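Local coordinates for protein N-acetylneuraminic acid (Sialic acid) synthetase (Leptospira borgpetersenii serovar Hardjo-bovis, PDB 6NCS) that binds manganese and probably makes sialic acid or its 9-phosphate, as an N-acylneuraminate synthase of the NeuB family with a TIM-barrel catalytic domain, at residues H177-S181 and Y182-E186; D188-L191 and S192-Q195; D209-G213 and I214-L218; L255-E258 and T259-I262. All coordinates share one frame; numbering follows the deposited sequence.

Contact 1 of 4, residues H177-S181 and Y182-E186; sequences HCVSS and YPMNE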
ATOM      1  N   HIS A 177      -1.382  -2.627  13.787  1.00 11.68           N
ATOM      2  CA  HIS A 177      -0.545  -1.435  13.842  1.00 15.25           C
ATOM      3  C   HIS A 177      -1.399  -0.237  14.241  1.00 15.98           C
ATOM      4  O   HIS A 177      -2.577  -0.145  13.892  1.00 15.53           O
ATOM      5  CB  HIS A 177       0.137  -1.177  12.492  1.00 14.30           C
ATOM      6  CG  HIS A 177       0.899   0.108  12.460  1.00 15.15           C
ATOM      7  ND1 HIS A 177       1.843   0.429  13.410  1.00 15.07           N
ATOM      8  CD2 HIS A 177       0.824   1.173  11.630  1.00 13.34           C
ATOM      9  CE1 HIS A 177       2.326   1.633  13.163  1.00 15.59           C
ATOM     10  NE2 HIS A 177       1.723   2.109  12.087  1.00 15.66           N
ATOM     11  N   CYS A 178      -0.807   0.677  15.002  1.00 13.14           N
ATOM     12  CA  CYS A 178      -1.550   1.750  15.638  1.00 14.77           C
ATOM     13  C   CYS A 178      -0.534   2.771  16.122  1.00 18.61           C
ATOM     14  O   CYS A 178       0.596   2.412  16.464  1.00 17.29           O
ATOM     15  CB  CYS A 178      -2.385   1.213  16.820  1.00 17.63           C
ATOM     16  SG  CYS A 178      -3.423   2.445  17.628  1.00 22.74           S
ATOM     17  N   VAL A 179      -0.927   4.042  16.116  1.00 14.64           N
ATOM     18  CA  VAL A 179      -0.101   5.118  16.648  1.00 16.13           C
ATOM     19  C   VAL A 179      -0.938   5.874  17.667  1.00 19.29           C
ATOM     20  O   VAL A 179      -1.960   6.472  17.306  1.00 20.17           O
ATOM     21  CB  VAL A 179       0.401   6.070  15.546  1.00 16.61           C
ATOM     22  CG1 VAL A 179       1.239   7.200  16.145  1.00 21.18           C
ATOM     23  CG2 VAL A 179       1.184   5.291  14.508  1.00 19.17           C
ATOM     24  N   SER A 180      -0.516   5.832  18.937  1.00 18.31           N
ATOM     25  CA  SER A 180      -1.234   6.472  20.040  1.00 19.77           C
ATOM     26  C   SER A 180      -0.926   7.967  20.099  1.00 21.67           C
ATOM     27  O   SER A 180      -0.386   8.494  21.075  1.00 23.31           O
ATOM     28  CB  SER A 180      -0.893   5.795  21.361  1.00 23.77           C
ATOM     29  OG  SER A 180      -1.304   4.439  21.346  1.00 25.95           O
ATOM     30  N   SER A 181      -1.306   8.651  19.021  1.00 21.84           N
ATOM     31  CA  SER A 181      -1.206  10.098  18.896  1.00 28.10           C
ATOM     32  C   SER A 181      -2.594  10.658  18.603  1.00 25.70           C
ATOM     33  O   SER A 181      -3.340  10.096  17.798  1.00 30.58           O
ATOM     34  CB  SER A 181      -0.217  10.471  17.780  1.00 29.47           C
ATOM     35  OG  SER A 181      -0.065  11.871  17.669  1.00 39.27           O
ATOM     36  N   TYR A 182      -2.950  11.764  19.247  1.00 26.31           N
ATOM     37  CA  TYR A 182      -4.324  12.268  19.197  1.00 31.43           C
ATOM     38  C   TYR A 182      -4.355  13.763  18.912  1.00 35.80           C
ATOM     39  O   TYR A 182      -3.969  14.566  19.786  1.00 36.43           O
ATOM     40  CB  TYR A 182      -5.048  11.938  20.502  1.00 39.79           C
ATOM     41  CG  TYR A 182      -5.182  10.445  20.725  1.00 44.96           C
ATOM     42  CD1 TYR A 182      -4.168   9.718  21.345  1.00 48.92           C
ATOM     43  CD2 TYR A 182      -6.310   9.757  20.297  1.00 50.41           C
ATOM     44  CE1 TYR A 182      -4.279   8.349  21.536  1.00 46.07           C
ATOM     45  CE2 TYR A 182      -6.431   8.388  20.488  1.00 45.94           C
ATOM     46  CZ  TYR A 182      -5.411   7.692  21.103  1.00 45.11           C
ATOM     47  OH  TYR A 182      -5.528   6.332  21.292  1.00 44.82           O
ATOM     48  N   PRO A 183      -4.774  14.186  17.708  1.00 29.57           N
ATOM     49  CA  PRO A 183      -5.040  13.285  16.581  1.00 27.29           C
ATOM     50  C   PRO A 183      -3.744  12.884  15.888  1.00 33.59           C
ATOM     51  O   PRO A 183      -2.724  13.559  16.045  1.00 31.79           O
ATOM     52  CB  PRO A 183      -5.921  14.130  15.658  1.00 32.21           C
ATOM     53  CG  PRO A 183      -5.511  15.531  15.937  1.00 41.48           C
ATOM     54  CD  PRO A 183      -5.103  15.589  17.387  1.00 37.67           C
ATOM     55  N   MET A 184      -3.780  11.802  15.120  1.00 23.74           N
ATOM     56  CA  MET A 184      -2.571  11.298  14.483  1.00 22.53           C
ATOM     57  C   MET A 184      -2.342  12.045  13.175  1.00 29.73           C
ATOM     58  O   MET A 184      -3.227  12.091  12.313  1.00 37.44           O
ATOM     59  CB  MET A 184      -2.670   9.795  14.237  1.00 20.23           C
ATOM     60  CG  MET A 184      -1.355   9.192  13.774  1.00 21.49           C
ATOM     61  SD  MET A 184      -1.584   7.658  12.888  1.00 27.40           S
ATOM     62  CE  MET A 184      -2.386   8.312  11.416  1.00 19.57           C
ATOM     63  N   ASN A 185      -1.162  12.638  13.034  1.00 23.98           N
ATOM     64  CA  ASN A 185      -0.809  13.357  11.821  1.00 24.75           C
ATOM     65  C   ASN A 185      -0.271  12.388  10.767  1.00 22.97           C
ATOM     66  O   ASN A 185       0.197  11.295  11.078  1.00 22.40           O
ATOM     67  CB  ASN A 185       0.220  14.437  12.133  1.00 26.71           C
ATOM     68  CG  ASN A 185      -0.252  15.395  13.218  1.00 47.95           C
ATOM     69  OD1 ASN A 185      -1.377  15.897  13.174  1.00 51.43           O
ATOM     70  ND2 ASN A 185       0.602  15.639  14.207  1.00 43.73           N
ATOM     71  N   GLU A 186      -0.341  12.817   9.501  1.00 25.84           N
ATOM     72  CA  GLU A 186       0.067  11.971   8.375  1.00 27.08           C
ATOM     73  C   GLU A 186       1.474  11.416   8.557  1.00 24.85           C
ATOM     74  O   GLU A 186       1.719  10.222   8.347  1.00 24.97           O
ATOM     75  CB  GLU A 186       0.015  12.766   7.064  1.00 33.32           C
ATOM     76  CG  GLU A 186      -1.341  12.878   6.429  1.00 34.55           C
ATOM     77  CD  GLU A 186      -1.303  13.621   5.103  1.00 26.31           C
ATOM     78  OE1 GLU A 186      -0.217  14.077   4.676  1.00 33.76           O
ATOM     79  OE2 GLU A 186      -2.371  13.752   4.479  1.00 47.23           O
TER
HETATM   80  O   HOH W   1      -4.264   3.796  20.686  1.00 47.03           O
HETATM   81  O   HOH W   2       0.395  12.485  15.151  1.00 23.34           O
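Ser181 passes straight into Tyr182 where the chain leaves strand 173-178 of the TIM barrel and starts the loop that leads to helix 193-200. An inverse gamma turn centred on Ser180 makes the first bend, closed by the 2.8 Å hydrogen bond from Ser181 N to Val179 O, and a cis peptide between Tyr182 and Pro183 makes the second. Together they fold the loop back, so that Met184 comes to lie beside Val179. The methionine side chain crosses the valine at about a right angle, its SD 3.7 Å from Val179 CB. With CG anti to the backbone N (chi1 -171°), Met184 CG and SD are both laid against Val179, CG 4.0 Å from Val179 CB.

Tyr182 turns back over its predecessor: the Ser181 carbonyl oxygen sits over one face of the ring, and CE1 comes 3.7 Å from Ser180 C. The phenol lies beside the metal site. Its ring meets His210 edge-to-face and its hydroxyl bonds a bound citrate, probably from the crystallisation liquor. Two waters bridge the loop. One donates to Tyr182 OH and also bonds Ser180 OG. The other links Ser181 to the residues after the cis-proline, lying 2.6 Å from Ser181 OG and accepting from Asn185 N at 2.6 Å.

Contact 2 of 4, residues D188-L191 and S192-Q195; sequences DANL and SAIQ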
ATOM      1  N   ASP A 188       3.128  10.659  11.001  1.00 21.77           N
ATOM      2  CA  ASP A 188       3.299   9.727  12.106  1.00 20.71           C
ATOM      3  C   ASP A 188       2.693   8.354  11.842  1.00 19.66           C
ATOM      4  O   ASP A 188       2.824   7.473  12.689  1.00 20.82           O
ATOM      5  CB  ASP A 188       2.681  10.302  13.385  1.00 21.37           C
ATOM      6  CG  ASP A 188       3.538  11.374  14.020  1.00 37.14           C
ATOM      7  OD1 ASP A 188       4.770  11.357  13.813  1.00 37.63           O
ATOM      8  OD2 ASP A 188       2.974  12.233  14.732  1.00 36.59           O
ATOM      9  N   ALA A 189       2.055   8.146  10.680  1.00 17.67           N
ATOM     10  CA  ALA A 189       1.297   6.921  10.450  1.00 16.05           C
ATOM     11  C   ALA A 189       2.188   5.684  10.431  1.00 17.51           C
ATOM     12  O   ALA A 189       1.770   4.605  10.878  1.00 15.44           O
ATOM     13  CB  ALA A 189       0.517   7.029   9.141  1.00 15.85           C
ATOM     14  N   ASN A 190       3.403   5.810   9.890  1.00 17.33           N
ATOM     15  CA  ASN A 190       4.346   4.694   9.774  1.00 15.09           C
ATOM     16  C   ASN A 190       3.665   3.435   9.228  1.00 13.72           C
ATOM     17  O   ASN A 190       3.786   2.337   9.779  1.00 14.17           O
ATOM     18  CB  ASN A 190       5.012   4.409  11.125  1.00 15.63           C
ATOM     19  CG  ASN A 190       6.219   3.505  10.996  1.00 22.87           C
ATOM     20  OD1 ASN A 190       6.755   3.340   9.908  1.00 25.53           O
ATOM     21  ND2 ASN A 190       6.651   2.913  12.110  1.00 15.67           N
ATOM     22  N   LEU A 191       2.917   3.602   8.131  1.00 14.08           N
ATOM     23  CA  LEU A 191       2.142   2.478   7.615  1.00 12.41           C
ATOM     24  C   LEU A 191       3.019   1.318   7.147  1.00 19.02           C
ATOM     25  O   LEU A 191       2.535   0.184   7.079  1.00 15.17           O
ATOM     26  CB  LEU A 191       1.224   2.929   6.470  1.00 13.52           C
ATOM     27  CG  LEU A 191       0.118   3.920   6.852  1.00 16.45           C
ATOM     28  CD1 LEU A 191      -0.881   4.059   5.686  1.00 13.13           C
ATOM     29  CD2 LEU A 191      -0.623   3.503   8.130  1.00 19.78           C
ATOM     30  N   SER A 192       4.300   1.550   6.842  1.00 13.51           N
ATOM     31  CA  SER A 192       5.097   0.396   6.436  0.63 15.28           C
ATOM     32  C   SER A 192       5.390  -0.542   7.601  1.00 15.08           C
ATOM     33  O   SER A 192       5.876  -1.654   7.368  1.00 14.94           O
ATOM     34  CB  SER A 192       6.396   0.839   5.757  0.63 19.70           C
ATOM     35  OG  SER A 192       7.202   1.614   6.614  0.63 21.00           O
ATOM     36  N   ALA A 193       5.077  -0.143   8.842  1.00 14.47           N
ATOM     37  CA  ALA A 193       5.166  -1.094   9.952  1.00 12.60           C
ATOM     38  C   ALA A 193       4.232  -2.282   9.741  1.00 15.58           C
ATOM     39  O   ALA A 193       4.476  -3.366  10.282  1.00 16.24           O
ATOM     40  CB  ALA A 193       4.835  -0.402  11.272  1.00 15.12           C
ATOM     41  N   ILE A 194       3.151  -2.091   8.984  1.00 13.98           N
ATOM     42  CA  ILE A 194       2.237  -3.194   8.688  1.00 13.42           C
ATOM     43  C   ILE A 194       2.975  -4.316   7.964  1.00 17.66           C
ATOM     44  O   ILE A 194       2.859  -5.495   8.323  1.00 15.50           O
ATOM     45  CB  ILE A 194       1.031  -2.680   7.881  1.00 10.78           C
ATOM     46  CG1 ILE A 194       0.168  -1.769   8.774  1.00 15.32           C
ATOM     47  CG2 ILE A 194       0.214  -3.867   7.284  1.00 13.85           C
ATOM     48  CD1 ILE A 194      -0.817  -0.893   8.015  1.00 18.06           C
ATOM     49  N   GLN A 195       3.770  -3.969   6.945  1.00 13.87           N
ATOM     50  CA  GLN A 195       4.514  -4.999   6.231  1.00 15.26           C
ATOM     51  C   GLN A 195       5.622  -5.585   7.095  1.00 16.12           C
ATOM     52  O   GLN A 195       5.926  -6.778   6.990  1.00 20.68           O
ATOM     53  CB  GLN A 195       5.094  -4.437   4.932  1.00 20.83           C
ATOM     54  CG  GLN A 195       4.108  -4.381   3.812  1.00 35.32           C
ATOM     55  CD  GLN A 195       3.625  -5.753   3.397  1.00 26.63           C
ATOM     56  OE1 GLN A 195       4.367  -6.738   3.474  1.00 34.88           O
ATOM     57  NE2 GLN A 195       2.371  -5.828   2.963  1.00 31.92           N
TER
HETATM   58  O   HOH W   3       2.927  -1.739   5.067  1.00 17.60           O
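A type I beta turn from Asn190 to Ala193 leads the loop after strand 173-178 into helix 193-200, one of the helices that surround the TIM barrel. Ala193 N gives its hydrogen to Asn190 O at 2.9 Å, closing the turn, and one residue further on Ile194 N bonds Leu191 O at 3.0 Å. A water shares the Leu191 carbonyl: it donates to Leu191 O at 2.8 Å and takes a weak bond from Gln195 N, bridging the carbonyl to the first turn of the helix.

Asn190 has positive phi and psi, and its CG lies anti to the backbone N (chi1 -166°), which brings ND2 alongside Ala193 CB at 3.9 Å. The amide's polar ends are engaged across the dimer interface, OD1 with Gly269 N and ND2 with Lys270 O of the second subunit. In the conformer modelled here, Ser192 OG bonds Leu266 O of that subunit. Ile194 runs past the Leu191 carbonyl with CB, CG1 and CD1 all near its oxygen, CB closest at 3.3 Å from Leu191 O, while the Leu191 and Ile194 side chains meet more loosely, CD2 to CD1 at 4.4 Å.

Those two aliphatic chains pack on the next helix and strand: Leu191 lies against Leu219 and Ala220 of helix 215-222, both reach Tyr207 of strand 205-209, and Ile194 also touches His177 of strand 173-178.

Contact 3 of 4, residues D209-G213 and I214-L218; sequences DHSKG and IEIPL. With MN (manganese (II) ion), chain C.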
ATOM      1  N   ASP A 209      -6.937   3.258  13.320  1.00 13.77           N
ATOM      2  CA  ASP A 209      -6.704   4.645  12.940  1.00 15.51           C
ATOM      3  C   ASP A 209      -7.102   5.623  14.033  1.00 16.80           C
ATOM      4  O   ASP A 209      -8.128   5.449  14.706  1.00 19.40           O
ATOM      5  CB  ASP A 209      -7.468   5.014  11.670  1.00 16.98           C
ATOM      6  CG  ASP A 209      -7.064   6.378  11.134  1.00 15.83           C
ATOM      7  OD1 ASP A 209      -5.888   6.537  10.741  1.00 18.07           O
ATOM      8  OD2 ASP A 209      -7.908   7.292  11.111  1.00 20.12           O
ATOM      9  N   HIS A 210      -6.309   6.690  14.167  1.00 15.36           N
ATOM     10  CA  HIS A 210      -6.644   7.815  15.035  1.00 16.48           C
ATOM     11  C   HIS A 210      -6.449   9.140  14.305  1.00 17.32           C
ATOM     12  O   HIS A 210      -6.185  10.176  14.924  1.00 18.55           O
ATOM     13  CB  HIS A 210      -5.838   7.753  16.329  1.00 23.51           C
ATOM     14  CG  HIS A 210      -6.174   6.553  17.153  1.00 30.18           C
ATOM     15  ND1 HIS A 210      -5.446   5.384  17.098  1.00 28.05           N
ATOM     16  CD2 HIS A 210      -7.217   6.310  17.982  1.00 29.96           C
ATOM     17  CE1 HIS A 210      -6.000   4.488  17.897  1.00 33.36           C
ATOM     18  NE2 HIS A 210      -7.077   5.024  18.443  1.00 31.21           N
ATOM     19  N   SER A 211      -6.598   9.114  12.986  1.00 20.42           N
ATOM     20  CA  SER A 211      -6.537  10.315  12.173  1.00 22.45           C
ATOM     21  C   SER A 211      -7.918  10.952  12.050  1.00 20.40           C
ATOM     22  O   SER A 211      -8.939  10.378  12.438  1.00 18.23           O
ATOM     23  CB  SER A 211      -6.013   9.993  10.777  1.00 22.76           C
ATOM     24  OG  SER A 211      -7.068   9.456  10.000  1.00 20.66           O
ATOM     25  N   LYS A 212      -7.939  12.150  11.465  1.00 19.13           N
ATOM     26  CA  LYS A 212      -9.171  12.895  11.251  1.00 19.64           C
ATOM     27  C   LYS A 212      -9.838  12.583   9.909  1.00 19.98           C
ATOM     28  O   LYS A 212     -10.686  13.357   9.457  1.00 23.94           O
ATOM     29  CB  LYS A 212      -8.900  14.400  11.363  1.00 21.39           C
ATOM     30  CG  LYS A 212      -8.542  14.860  12.775  1.00 23.62           C
ATOM     31  CD  LYS A 212      -8.521  16.384  12.894  1.00 29.29           C
ATOM     32  CE  LYS A 212      -7.350  16.987  12.126  1.00 48.85           C
ATOM     33  NZ  LYS A 212      -7.096  18.417  12.488  1.00 56.99           N
ATOM     34  N   GLY A 213      -9.488  11.477   9.266  1.00 21.87           N
ATOM     35  CA  GLY A 213     -10.170  11.129   8.039  1.00 21.59           C
ATOM     36  C   GLY A 213     -10.126   9.642   7.771  1.00 16.20           C
ATOM     37  O   GLY A 213      -9.766   8.845   8.640  1.00 16.76           O
ATOM     38  N   ILE A 214     -10.487   9.269   6.539  1.00 15.95           N
ATOM     39  CA  ILE A 214     -10.387   7.871   6.136  1.00 14.66           C
ATOM     40  C   ILE A 214      -9.287   7.633   5.117  1.00 15.65           C
ATOM     41  O   ILE A 214      -9.054   6.476   4.749  1.00 15.72           O
ATOM     42  CB  ILE A 214     -11.725   7.313   5.608  1.00 18.53           C
ATOM     43  CG1 ILE A 214     -12.178   8.042   4.343  1.00 22.66           C
ATOM     44  CG2 ILE A 214     -12.787   7.332   6.693  1.00 14.77           C
ATOM     45  CD1 ILE A 214     -13.311   7.311   3.623  1.00 22.01           C
ATOM     46  N   GLU A 215      -8.583   8.673   4.670  1.00 15.74           N
ATOM     47  CA  GLU A 215      -7.531   8.443   3.685  1.00 21.17           C
ATOM     48  C   GLU A 215      -6.435   7.552   4.247  1.00 14.90           C
ATOM     49  O   GLU A 215      -5.962   6.643   3.561  1.00 15.39           O
ATOM     50  CB  GLU A 215      -6.929   9.755   3.197  1.00 21.41           C
ATOM     51  CG  GLU A 215      -5.917   9.515   2.069  1.00 20.25           C
ATOM     52  CD  GLU A 215      -5.140  10.748   1.666  1.00 27.70           C
ATOM     53  OE1 GLU A 215      -4.719  11.515   2.551  1.00 28.51           O
ATOM     54  OE2 GLU A 215      -4.946  10.940   0.449  1.00 30.72           O
ATOM     55  N   ILE A 216      -5.997   7.804   5.482  1.00 15.06           N
ATOM     56  CA  ILE A 216      -4.913   7.001   6.050  1.00 14.46           C
ATOM     57  C   ILE A 216      -5.316   5.537   6.217  1.00 19.92           C
ATOM     58  O   ILE A 216      -4.549   4.657   5.792  1.00 12.65           O
ATOM     59  CB  ILE A 216      -4.391   7.644   7.344  1.00 15.23           C
ATOM     60  CG1 ILE A 216      -3.768   9.004   7.029  1.00 16.83           C
ATOM     61  CG2 ILE A 216      -3.345   6.749   7.979  1.00 16.08           C
ATOM     62  CD1 ILE A 216      -3.329   9.819   8.239  1.00 24.12           C
ATOM     63  N   PRO A 217      -6.488   5.200   6.774  1.00 12.51           N
ATOM     64  CA  PRO A 217      -6.882   3.778   6.774  1.00 16.09           C
ATOM     65  C   PRO A 217      -6.986   3.153   5.376  1.00 12.40           C
ATOM     66  O   PRO A 217      -6.656   1.972   5.212  1.00 13.47           O
ATOM     67  CB  PRO A 217      -8.236   3.778   7.512  1.00 16.50           C
ATOM     68  CG  PRO A 217      -8.614   5.191   7.739  1.00 17.37           C
ATOM     69  CD  PRO A 217      -7.363   6.024   7.627  1.00 15.13           C
ATOM     70  N   LEU A 218      -7.411   3.900   4.361  1.00 13.33           N
ATOM     71  CA  LEU A 218      -7.424   3.340   3.007  1.00 11.12           C
ATOM     72  C   LEU A 218      -6.008   3.076   2.510  1.00 11.50           C
ATOM     73  O   LEU A 218      -5.741   2.034   1.890  1.00 13.36           O
ATOM     74  CB  LEU A 218      -8.159   4.283   2.050  1.00 12.12           C
ATOM     75  CG  LEU A 218      -9.663   4.358   2.383  1.00 14.22           C
ATOM     76  CD1 LEU A 218     -10.328   5.413   1.537  1.00 14.28           C
ATOM     77  CD2 LEU A 218     -10.294   2.997   2.114  1.00 16.79           C
TER
HETATM   78 MN    MN C 301      -8.688   4.117  19.508  0.66 19.63          MN
HETATM   79  O   HOH W   4      -7.044   9.881   7.183  1.00 18.01           O
HETATM   80  O   HOH W   5      -9.259   2.755  18.217  1.00 24.55           O
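Asp209 carries its carboxylate anti to the backbone N (chi1 -171°), which lays it against the Pro217 ring, while Ser211 holds OG between its own N and carbonyl carbon (chi1 80°), facing that carboxylate. Asp209 and Pro217 meet at a slant, and Pro217 CD comes 3.5 Å from Asp209 OD1. Ile216 crosses the aspartate at about a right angle with CG2 near OD1, and its far end, CD1, packs on Ser211 CB at 3.7 Å.

Ser211 OG is the polar centre. It donates to the syn lone pair of Asp209 OD2 at 2.6 Å and accepts from Gly213 N at 3.2 Å over a nearly straight bond (168°), which makes an ST turn. It also accepts from a water that in turn takes the hydrogen of Ile216 N at 2.9 Å, so a solvent molecule links the serine to the first turn of helix 215-222. The buried carboxylate has further partners, Lys230 at OD2 in a salt bridge and the Tyr207 hydroxyl at OD1.

Between Asp209 and Ser211, His210 points the other way and binds manganese through NE2 at 2.1 Å. A water at 2.0 Å from the ion and His231 NE2 are among the other ligands. A metal-binding histidine in the loop that follows strand 205-209, with a tight turn leading into the next helix, places this site at the C-terminal mouth of the beta barrel, where TIM-barrel enzymes carry their active sites.

Contact 4 of 4, residues L255-E258 and T259-I262; sequences LVTE and TERI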
ATOM      1  N   LEU A 255     -15.581   4.249   3.646  1.00 12.57           N
ATOM      2  CA  LEU A 255     -14.439   3.429   4.045  1.00 12.06           C
ATOM      3  C   LEU A 255     -14.651   1.984   3.633  1.00 12.74           C
ATOM      4  O   LEU A 255     -13.739   1.338   3.107  1.00 12.38           O
ATOM      5  CB  LEU A 255     -14.218   3.522   5.558  1.00 11.54           C
ATOM      6  CG  LEU A 255     -13.115   2.659   6.181  1.00 16.05           C
ATOM      7  CD1 LEU A 255     -11.718   2.998   5.627  1.00 15.41           C
ATOM      8  CD2 LEU A 255     -13.142   2.831   7.701  1.00 15.29           C
ATOM      9  N   VAL A 256     -15.857   1.465   3.848  1.00 10.78           N
ATOM     10  CA  VAL A 256     -16.147   0.079   3.488  1.00 13.88           C
ATOM     11  C   VAL A 256     -16.026  -0.121   1.981  1.00 12.16           C
ATOM     12  O   VAL A 256     -15.384  -1.072   1.516  1.00 13.43           O
ATOM     13  CB  VAL A 256     -17.538  -0.329   4.008  1.00 12.27           C
ATOM     14  CG1 VAL A 256     -17.957  -1.672   3.419  1.00 14.03           C
ATOM     15  CG2 VAL A 256     -17.529  -0.391   5.555  1.00 13.51           C
ATOM     16  N   THR A 257     -16.670   0.745   1.188  1.00 10.76           N
ATOM     17  CA  THR A 257     -16.689   0.480  -0.253  1.00 16.64           C
ATOM     18  C   THR A 257     -15.338   0.779  -0.883  1.00 15.00           C
ATOM     19  O   THR A 257     -14.937   0.113  -1.850  1.00 12.51           O
ATOM     20  CB  THR A 257     -17.794   1.277  -0.970  1.00 17.41           C
ATOM     21  OG1 THR A 257     -17.594   2.684  -0.799  1.00 17.91           O
ATOM     22  CG2 THR A 257     -19.171   0.892  -0.435  1.00 16.49           C
ATOM     23  N   GLU A 258     -14.619   1.764  -0.353  1.00 13.16           N
ATOM     24  CA  GLU A 258     -13.298   2.048  -0.897  1.00 15.70           C
ATOM     25  C   GLU A 258     -12.299   0.971  -0.502  1.00 11.02           C
ATOM     26  O   GLU A 258     -11.406   0.641  -1.286  1.00 13.79           O
ATOM     27  CB  GLU A 258     -12.831   3.430  -0.450  1.00 14.00           C
ATOM     28  CG  GLU A 258     -13.538   4.572  -1.208  1.00 13.57           C
ATOM     29  CD  GLU A 258     -13.120   4.650  -2.677  1.00 18.72           C
ATOM     30  OE1 GLU A 258     -12.095   5.297  -2.980  1.00 23.45           O
ATOM     31  OE2 GLU A 258     -13.822   4.069  -3.530  1.00 18.80           O
ATOM     32  N   THR A 259     -12.447   0.385   0.690  1.00 12.55           N
ATOM     33  CA  THR A 259     -11.599  -0.744   1.054  1.00 10.41           C
ATOM     34  C   THR A 259     -11.794  -1.904   0.090  1.00 15.60           C
ATOM     35  O   THR A 259     -10.817  -2.525  -0.354  1.00 13.92           O
ATOM     36  CB  THR A 259     -11.895  -1.188   2.484  1.00 12.12           C
ATOM     37  OG1 THR A 259     -11.469  -0.172   3.392  1.00 14.37           O
ATOM     38  CG2 THR A 259     -11.153  -2.458   2.791  1.00 15.00           C
ATOM     39  N   GLU A 260     -13.051  -2.203  -0.252  1.00 13.13           N
ATOM     40  CA  GLU A 260     -13.318  -3.280  -1.195  1.00 14.08           C
ATOM     41  C   GLU A 260     -12.701  -2.963  -2.550  1.00 15.95           C
ATOM     42  O   GLU A 260     -12.122  -3.839  -3.203  1.00 15.69           O
ATOM     43  CB  GLU A 260     -14.828  -3.510  -1.302  1.00 17.42           C
ATOM     44  CG  GLU A 260     -15.421  -4.116  -0.025  1.00 31.53           C
ATOM     45  CD  GLU A 260     -16.947  -3.975   0.119  1.00 42.24           C
ATOM     46  OE1 GLU A 260     -17.582  -3.157  -0.593  1.00 39.93           O
ATOM     47  OE2 GLU A 260     -17.511  -4.686   0.975  1.00 32.07           O
ATOM     48  N   ARG A 261     -12.787  -1.702  -2.971  1.00 12.15           N
ATOM     49  CA  ARG A 261     -12.236  -1.324  -4.265  1.00 11.78           C
ATOM     50  C   ARG A 261     -10.720  -1.452  -4.272  1.00 13.44           C
ATOM     51  O   ARG A 261     -10.145  -1.963  -5.240  1.00 14.97           O
ATOM     52  CB  ARG A 261     -12.680   0.099  -4.626  1.00 12.62           C
ATOM     53  CG  ARG A 261     -12.230   0.540  -6.006  1.00 19.48           C
ATOM     54  CD  ARG A 261     -12.850   1.882  -6.384  1.00 21.23           C
ATOM     55  NE  ARG A 261     -12.245   2.981  -5.638  1.00 17.29           N
ATOM     56  CZ  ARG A 261     -11.154   3.628  -6.038  1.00 21.54           C
ATOM     57  NH1 ARG A 261     -10.567   3.285  -7.178  1.00 23.91           N
ATOM     58  NH2 ARG A 261     -10.653   4.621  -5.309  1.00 17.70           N
ATOM     59  N   ILE A 262     -10.050  -1.000  -3.202  1.00 10.60           N
ATOM     60  CA  ILE A 262      -8.594  -1.129  -3.141  1.00 11.67           C
ATOM     61  C   ILE A 262      -8.189  -2.599  -3.075  1.00 13.45           C
ATOM     62  O   ILE A 262      -7.197  -3.007  -3.689  1.00 16.29           O
ATOM     63  CB  ILE A 262      -8.033  -0.319  -1.956  1.00 12.03           C
ATOM     64  CG1 ILE A 262      -8.207   1.175  -2.222  1.00 18.71           C
ATOM     65  CG2 ILE A 262      -6.555  -0.634  -1.719  1.00 15.66           C
ATOM     66  CD1 ILE A 262      -7.971   2.070  -0.975  1.00 17.39           C
TER
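Glu258 and Arg261, three residues apart on helix 249-266, reach out side by side and join in a salt bridge. From CB, which lies 3.3 Å from Thr259 N, the glutamate chain runs to CG and bends about the CG-bearing bond (chi2 -69°), setting CD 3.5 Å from Arg261 NE. OE1 then takes Arg261 NH2 at 2.8 Å on a nearly straight bond (173°), and OE2 takes Arg261 NE at 2.8 Å. The guanidinium is thus gripped side-on, with one nitrogen to each oxygen and both oxygens at its edge; the two flat groups are twisted 24° apart. Two bonds fix how the guanidinium is turned, and NH1 and NH2 also form salt bridges with Glu186 and Glu215 of the second subunit, respectively.

One turn earlier, Leu255 O receives both Thr259 N at 2.9 Å and Thr259 OG1 at 2.7 Å, from opposite faces of its carbonyl plane, so the threonine hydroxyl turns back onto its own helix. Val256 and Glu260 lie alongside each other further round.

The helix packs on helix 215-222, where Leu255, Glu258, Thr259 and Ile262 all touch Leu218, and on the barrel strands, where Val256 and Thr259 touch Ile28 of strand 27-33.

How the contacts relate
Contacts 1 and 2 are buried, whereas contacts 3 and 4 are partly buried. The first three follow neighbouring barrel strands: contact 1 turns out of strand 173-178, contact 2 completes the same connection into helix 193-200, and contact 3 leaves strand 205-209. Contacts 1 and 3 meet at the Tyr182-His210 ring pair beside the manganese and, farther from it, through a probable hydrogen bond from Met184 N to His210 O (2.9 Å); both mix apolar packing with water-bridged polar groups. Contact 2 combines helix-start backbone bonds with subunit-facing polar groups. Contact 4, helical throughout, combines backbone bonds with one salt bridge; Leu218 of contact 3 packs on it, and its arginine meets glutamates of contacts 1 and 3 in the second subunit.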